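Local coordinates for protein DnaJ homolog subfamily C member 10 (Mus musculus, PDB 3APQ) that reduces disulfides in the endoplasmic reticulum for correct folding and for degradation of misfolded proteins, represented here by its J domain and first thioredoxin domain, at residues 91-103 with 137-151. Residues are numbered along the deposited sequence; the frame is centred on the assembly and turned at random.
Sequences GIYDDDPEIITLE and REFAKEVDGLLRIGA
R137 reaches out from its helix to the turns of 91-96 and holds them with two bonds in its guanidinium plane. Its chain runs extended from CG to NE, which carries NE to D96 OD2 at 2.9 Å, a salt bridge entering from above the carboxylate plane. NH2 gives a hydrogen bond of 3.0 Å to I92 O. CE1 of Y93 lies over one guanidinium face, while R137 CG meets the edge of the tyrosine ring. With an alanine here, the D96 carboxylate would probably lose its charged mate and the I92 carbonyl this donor, and the turns would be freer to shift. The tight part lies deeper: I99 CG1 presses on A140 CB at 3.4 Å, closer than usual for carbons, and A151 CB packs 3.5 Å from Y93 CD2. Beside it, parallel strand pairing runs from I100 N to I149 O, from A151 N to I100 O and from L102 N to A151 O. The solvent side is looser. There E98, bent at chi2 (81°), sets its CD 3.7 Å from K141 CG, the side chains crossing at a slant. Its OE1 stays 4.5 Å from K141 NZ; one water bridges these two atoms, and another ties OE1 to R137 O. The contact thus sets 100-101 as an edge strand of the thioredoxin-fold sheet against 148-153, which pairs onward with 117-122, while helix 127-142 covers one face and W136 adjoins Y93, I99 and I149.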
loop_
_atom_site.group_PDB
_atom_site.type_symbol
_atom_site.label_atom_id
_atom_site.label_comp_id
_atom_site.label_asym_id
_atom_site.label_seq_id
_atom_site.Cartn_x
_atom_site.Cartn_y
_atom_site.Cartn_z
ATOM N N GLY A 91 -2.722 0.034 -5.469
ATOM C CA GLY A 91 -2.160 1.318 -4.992
ATOM C C GLY A 91 -3.252 2.291 -4.586
ATOM O O GLY A 91 -3.244 3.460 -4.983
ATOM N N ILE A 92 -4.218 1.782 -3.814
ATOM C CA ILE A 92 -5.468 2.481 -3.523
ATOM C C ILE A 92 -5.290 3.936 -3.129
ATOM O O ILE A 92 -6.080 4.803 -3.528
ATOM C CB ILE A 92 -6.218 1.741 -2.272
ATOM C CG1 ILE A 92 -6.721 0.384 -2.758
ATOM C CG2 ILE A 92 -7.409 2.468 -1.779
ATOM C CD1 ILE A 92 -7.244 0.459 -4.242
ATOM N N TYR A 93 -4.321 4.180 -2.265
ATOM C CA TYR A 93 -4.215 5.537 -1.702
ATOM C C TYR A 93 -3.072 6.328 -2.248
ATOM O O TYR A 93 -2.753 7.335 -1.641
ATOM C CB TYR A 93 -4.118 5.490 -0.152
ATOM C CG TYR A 93 -5.419 4.956 0.466
ATOM C CD1 TYR A 93 -6.640 5.641 0.315
ATOM C CD2 TYR A 93 -5.418 3.739 1.170
ATOM C CE1 TYR A 93 -7.830 5.146 0.884
ATOM C CE2 TYR A 93 -6.593 3.223 1.686
ATOM C CZ TYR A 93 -7.789 3.947 1.550
ATOM O OH TYR A 93 -8.920 3.412 2.087
ATOM N N ASP A 94 -2.486 5.883 -3.362
ATOM C CA ASP A 94 -1.292 6.524 -3.968
ATOM C C ASP A 94 -1.497 7.932 -4.482
ATOM O O ASP A 94 -0.525 8.670 -4.646
ATOM C CB ASP A 94 -0.716 5.674 -5.087
ATOM C CG ASP A 94 0.012 4.425 -4.549
ATOM O OD1 ASP A 94 0.169 4.292 -3.295
ATOM O OD2 ASP A 94 0.402 3.580 -5.378
ATOM N N ASP A 95 -2.755 8.293 -4.792
ATOM C CA ASP A 95 -3.040 9.654 -5.216
ATOM C C ASP A 95 -3.639 10.535 -4.127
ATOM O O ASP A 95 -4.161 11.592 -4.468
ATOM C CB ASP A 95 -4.010 9.665 -6.415
ATOM C CG ASP A 95 -3.466 8.955 -7.615
ATOM O OD1 ASP A 95 -2.264 9.111 -7.944
ATOM O OD2 ASP A 95 -4.248 8.257 -8.287
ATOM N N ASP A 96 -3.590 10.099 -2.850
ATOM C CA ASP A 96 -4.101 10.819 -1.699
ATOM C C ASP A 96 -2.897 11.203 -0.847
ATOM O O ASP A 96 -2.400 10.393 -0.073
ATOM C CB ASP A 96 -5.086 9.933 -0.920
ATOM C CG ASP A 96 -6.116 9.341 -1.842
ATOM O OD1 ASP A 96 -6.800 10.174 -2.479
ATOM O OD2 ASP A 96 -6.179 8.089 -1.996
ATOM N N PRO A 97 -2.401 12.451 -1.003
ATOM C CA PRO A 97 -1.154 12.785 -0.332
ATOM C C PRO A 97 -1.327 12.841 1.198
ATOM O O PRO A 97 -0.337 12.724 1.921
ATOM C CB PRO A 97 -0.804 14.195 -0.920
ATOM C CG PRO A 97 -2.057 14.726 -1.460
ATOM C CD PRO A 97 -2.787 13.485 -1.972
ATOM N N GLU A 98 -2.567 12.934 1.679
ATOM C CA GLU A 98 -2.840 12.950 3.150
ATOM C C GLU A 98 -2.725 11.633 3.880
ATOM O O GLU A 98 -2.737 11.585 5.130
ATOM C CB GLU A 98 -4.249 13.492 3.412
ATOM C CG GLU A 98 -4.492 14.931 2.864
ATOM C CD GLU A 98 -4.801 14.966 1.384
ATOM O OE1 GLU A 98 -4.981 13.883 0.765
ATOM O OE2 GLU A 98 -4.871 16.089 0.849
ATOM N N ILE A 99 -2.591 10.580 3.098
ATOM C CA ILE A 99 -2.496 9.227 3.598
ATOM C C ILE A 99 -1.144 8.590 3.274
ATOM O O ILE A 99 -0.730 8.626 2.150
ATOM C CB ILE A 99 -3.629 8.363 3.027
ATOM C CG1 ILE A 99 -4.963 8.805 3.586
ATOM C CG2 ILE A 99 -3.434 6.940 3.269
ATOM C CD1 ILE A 99 -6.089 8.399 2.754
ATOM N N ILE A 100 -0.479 8.052 4.283
ATOM C CA ILE A 100 0.789 7.403 3.946
ATOM C C ILE A 100 0.575 5.883 3.888
ATOM O O ILE A 100 0.057 5.295 4.836
ATOM C CB ILE A 100 1.881 7.721 5.032
ATOM C CG1 ILE A 100 2.082 9.237 5.300
ATOM C CG2 ILE A 100 3.206 6.992 4.735
ATOM C CD1 ILE A 100 2.138 10.114 4.081
ATOM N N THR A 101 0.939 5.245 2.763
ATOM C CA THR A 101 0.822 3.785 2.671
ATOM C C THR A 101 2.128 3.200 3.161
ATOM O O THR A 101 3.201 3.511 2.616
ATOM C CB THR A 101 0.544 3.360 1.237
ATOM O OG1 THR A 101 -0.730 3.880 0.882
ATOM C CG2 THR A 101 0.515 1.830 1.089
ATOM N N LEU A 102 2.032 2.408 4.223
ATOM C CA LEU A 102 3.221 1.988 4.985
ATOM C C LEU A 102 3.504 0.543 4.630
ATOM O O LEU A 102 2.602 -0.300 4.705
ATOM C CB LEU A 102 2.937 2.050 6.493
ATOM C CG LEU A 102 2.667 3.473 7.012
ATOM C CD1 LEU A 102 1.869 3.371 8.365
ATOM C CD2 LEU A 102 4.035 4.198 7.178
ATOM N N GLU A 103 4.755 0.273 4.275
ATOM C CA GLU A 103 5.261 -1.092 4.232
ATOM C C GLU A 103 5.895 -1.462 5.577
ATOM O O GLU A 103 6.021 -0.613 6.411
ATOM C CB GLU A 103 6.224 -1.241 3.050
ATOM C CG GLU A 103 5.409 -1.283 1.680
ATOM C CD GLU A 103 5.246 0.128 1.016
ATOM O OE1 GLU A 103 6.162 0.963 1.212
ATOM O OE2 GLU A 103 4.268 0.403 0.254
ATOM N N ARG A 137 -10.310 8.851 2.768
ATOM C CA ARG A 137 -9.659 9.975 2.085
ATOM C C ARG A 137 -10.201 11.336 2.569
ATOM O O ARG A 137 -9.429 12.259 2.798
ATOM C CB ARG A 137 -9.918 9.911 0.580
ATOM C CG ARG A 137 -9.258 8.721 -0.124
ATOM C CD ARG A 137 -9.716 8.699 -1.581
ATOM N NE ARG A 137 -9.066 7.550 -2.202
ATOM C CZ ARG A 137 -9.710 6.514 -2.714
ATOM N NH1 ARG A 137 -11.056 6.536 -2.814
ATOM N NH2 ARG A 137 -8.997 5.477 -3.177
ATOM N N GLU A 138 -11.536 11.444 2.723
ATOM C CA GLU A 138 -12.160 12.701 3.165
ATOM C C GLU A 138 -11.749 13.003 4.617
ATOM O O GLU A 138 -11.429 14.161 4.977
ATOM C CB GLU A 138 -13.708 12.633 3.027
ATOM C CG GLU A 138 -14.414 13.918 3.562
ATOM C CD GLU A 138 -15.967 13.847 3.554
ATOM O OE1 GLU A 138 -16.539 12.731 3.752
ATOM O OE2 GLU A 138 -16.591 14.927 3.390
ATOM N N PHE A 139 -11.733 11.952 5.436
ATOM C CA PHE A 139 -11.312 12.084 6.832
ATOM C C PHE A 139 -9.846 12.560 6.904
ATOM O O PHE A 139 -9.502 13.479 7.686
ATOM C CB PHE A 139 -11.508 10.714 7.511
ATOM C CG PHE A 139 -10.666 10.503 8.722
ATOM C CD1 PHE A 139 -10.912 11.215 9.882
ATOM C CD2 PHE A 139 -9.633 9.590 8.711
ATOM C CE1 PHE A 139 -10.126 11.005 11.016
ATOM C CE2 PHE A 139 -8.833 9.406 9.818
ATOM C CZ PHE A 139 -9.095 10.127 10.986
ATOM N N ALA A 140 -8.976 11.920 6.112
ATOM C CA ALA A 140 -7.545 12.271 6.130
ATOM C C ALA A 140 -7.314 13.740 5.760
ATOM O O ALA A 140 -6.450 14.416 6.340
ATOM C CB ALA A 140 -6.683 11.308 5.204
ATOM N N LYS A 141 -8.123 14.278 4.860
ATOM C CA LYS A 141 -8.023 15.709 4.561
ATOM C C LYS A 141 -8.460 16.555 5.720
ATOM O O LYS A 141 -7.866 17.603 5.990
ATOM C CB LYS A 141 -8.900 16.068 3.386
ATOM C CG LYS A 141 -8.446 15.380 2.114
ATOM C CD LYS A 141 -9.620 15.325 1.253
ATOM C CE LYS A 141 -9.399 16.111 0.052
ATOM N NZ LYS A 141 -9.030 15.050 -0.878
ATOM N N GLU A 142 -9.510 16.108 6.393
ATOM C CA GLU A 142 -10.077 16.942 7.466
ATOM C C GLU A 142 -9.136 17.091 8.653
ATOM O O GLU A 142 -8.990 18.188 9.208
ATOM C CB GLU A 142 -11.435 16.377 7.907
ATOM C CG GLU A 142 -12.008 17.103 9.069
ATOM C CD GLU A 142 -13.525 17.171 9.041
ATOM O OE1 GLU A 142 -14.156 16.726 8.042
ATOM O OE2 GLU A 142 -14.080 17.642 10.049
ATOM N N VAL A 143 -8.464 16.001 9.013
ATOM C CA VAL A 143 -7.535 15.985 10.128
ATOM C C VAL A 143 -6.075 16.119 9.714
ATOM O O VAL A 143 -5.168 15.847 10.514
ATOM C CB VAL A 143 -7.696 14.682 11.001
ATOM C CG1 VAL A 143 -9.086 14.600 11.644
ATOM C CG2 VAL A 143 -7.364 13.416 10.208
ATOM N N ASP A 144 -5.831 16.523 8.469
ATOM C CA ASP A 144 -4.452 16.634 7.990
ATOM C C ASP A 144 -3.555 17.452 8.922
ATOM O O ASP A 144 -3.840 18.608 9.208
ATOM C CB ASP A 144 -4.482 17.254 6.570
ATOM C CG ASP A 144 -3.156 17.151 5.857
ATOM O OD1 ASP A 144 -2.343 16.245 6.182
ATOM O OD2 ASP A 144 -2.935 17.963 4.923
ATOM N N GLY A 145 -2.457 16.842 9.378
ATOM C CA GLY A 145 -1.446 17.514 10.179
ATOM C C GLY A 145 -1.738 17.405 11.670
ATOM O O GLY A 145 -0.877 17.762 12.498
ATOM N N LEU A 146 -2.928 16.924 12.032
ATOM C CA LEU A 146 -3.291 16.852 13.464
ATOM C C LEU A 146 -2.838 15.553 14.092
ATOM O O LEU A 146 -2.615 15.483 15.299
ATOM C CB LEU A 146 -4.784 17.031 13.666
ATOM C CG LEU A 146 -5.218 18.369 13.061
ATOM C CD1 LEU A 146 -6.724 18.453 13.190
ATOM C CD2 LEU A 146 -4.575 19.565 13.810
ATOM N N LEU A 147 -2.778 14.516 13.261
ATOM C CA LEU A 147 -2.166 13.240 13.566
ATOM C C LEU A 147 -1.797 12.599 12.232
ATOM O O LEU A 147 -2.118 13.136 11.139
ATOM C CB LEU A 147 -3.132 12.320 14.367
ATOM C CG LEU A 147 -4.320 11.735 13.607
ATOM C CD1 LEU A 147 -4.875 10.471 14.389
ATOM C CD2 LEU A 147 -5.426 12.791 13.301
ATOM N N ARG A 148 -1.099 11.469 12.299
ATOM C CA ARG A 148 -0.659 10.819 11.071
ATOM C C ARG A 148 -1.657 9.755 10.660
ATOM O O ARG A 148 -2.080 8.901 11.472
ATOM C CB ARG A 148 0.713 10.146 11.251
ATOM C CG ARG A 148 1.740 11.016 11.925
ATOM C CD ARG A 148 2.268 12.109 11.035
ATOM N NE ARG A 148 2.749 11.782 9.685
ATOM C CZ ARG A 148 3.981 11.430 9.314
ATOM N NH1 ARG A 148 4.977 11.293 10.171
ATOM N NH2 ARG A 148 4.243 11.261 8.008
ATOM N N ILE A 149 -1.983 9.759 9.368
ATOM C CA ILE A 149 -2.967 8.842 8.855
ATOM C C ILE A 149 -2.248 7.891 7.893
ATOM O O ILE A 149 -1.557 8.319 6.940
ATOM C CB ILE A 149 -4.147 9.574 8.104
ATOM C CG1 ILE A 149 -4.834 10.649 8.983
ATOM C CG2 ILE A 149 -5.078 8.537 7.391
ATOM C CD1 ILE A 149 -5.326 10.162 10.335
ATOM N N GLY A 150 -2.437 6.596 8.164
ATOM C CA GLY A 150 -1.749 5.508 7.413
ATOM C C GLY A 150 -2.695 4.495 6.788
ATOM O O GLY A 150 -3.905 4.462 7.083
ATOM N N ALA A 151 -2.134 3.678 5.914
ATOM C CA ALA A 151 -2.851 2.574 5.308
ATOM C C ALA A 151 -1.855 1.461 5.160
ATOM O O ALA A 151 -0.670 1.717 4.867
ATOM C CB ALA A 151 -3.404 3.004 3.919
HETATM O O HOH W 1 -7.417 12.410 -1.420
HETATM O O HOH W 2 -7.076 12.018 1.289
HETATM O O HOH W 3 -0.761 10.904 7.045
HETATM O O HOH W 4 -3.912 13.096 7.033
HETATM O O HOH W 5 -6.084 15.032 -1.679
#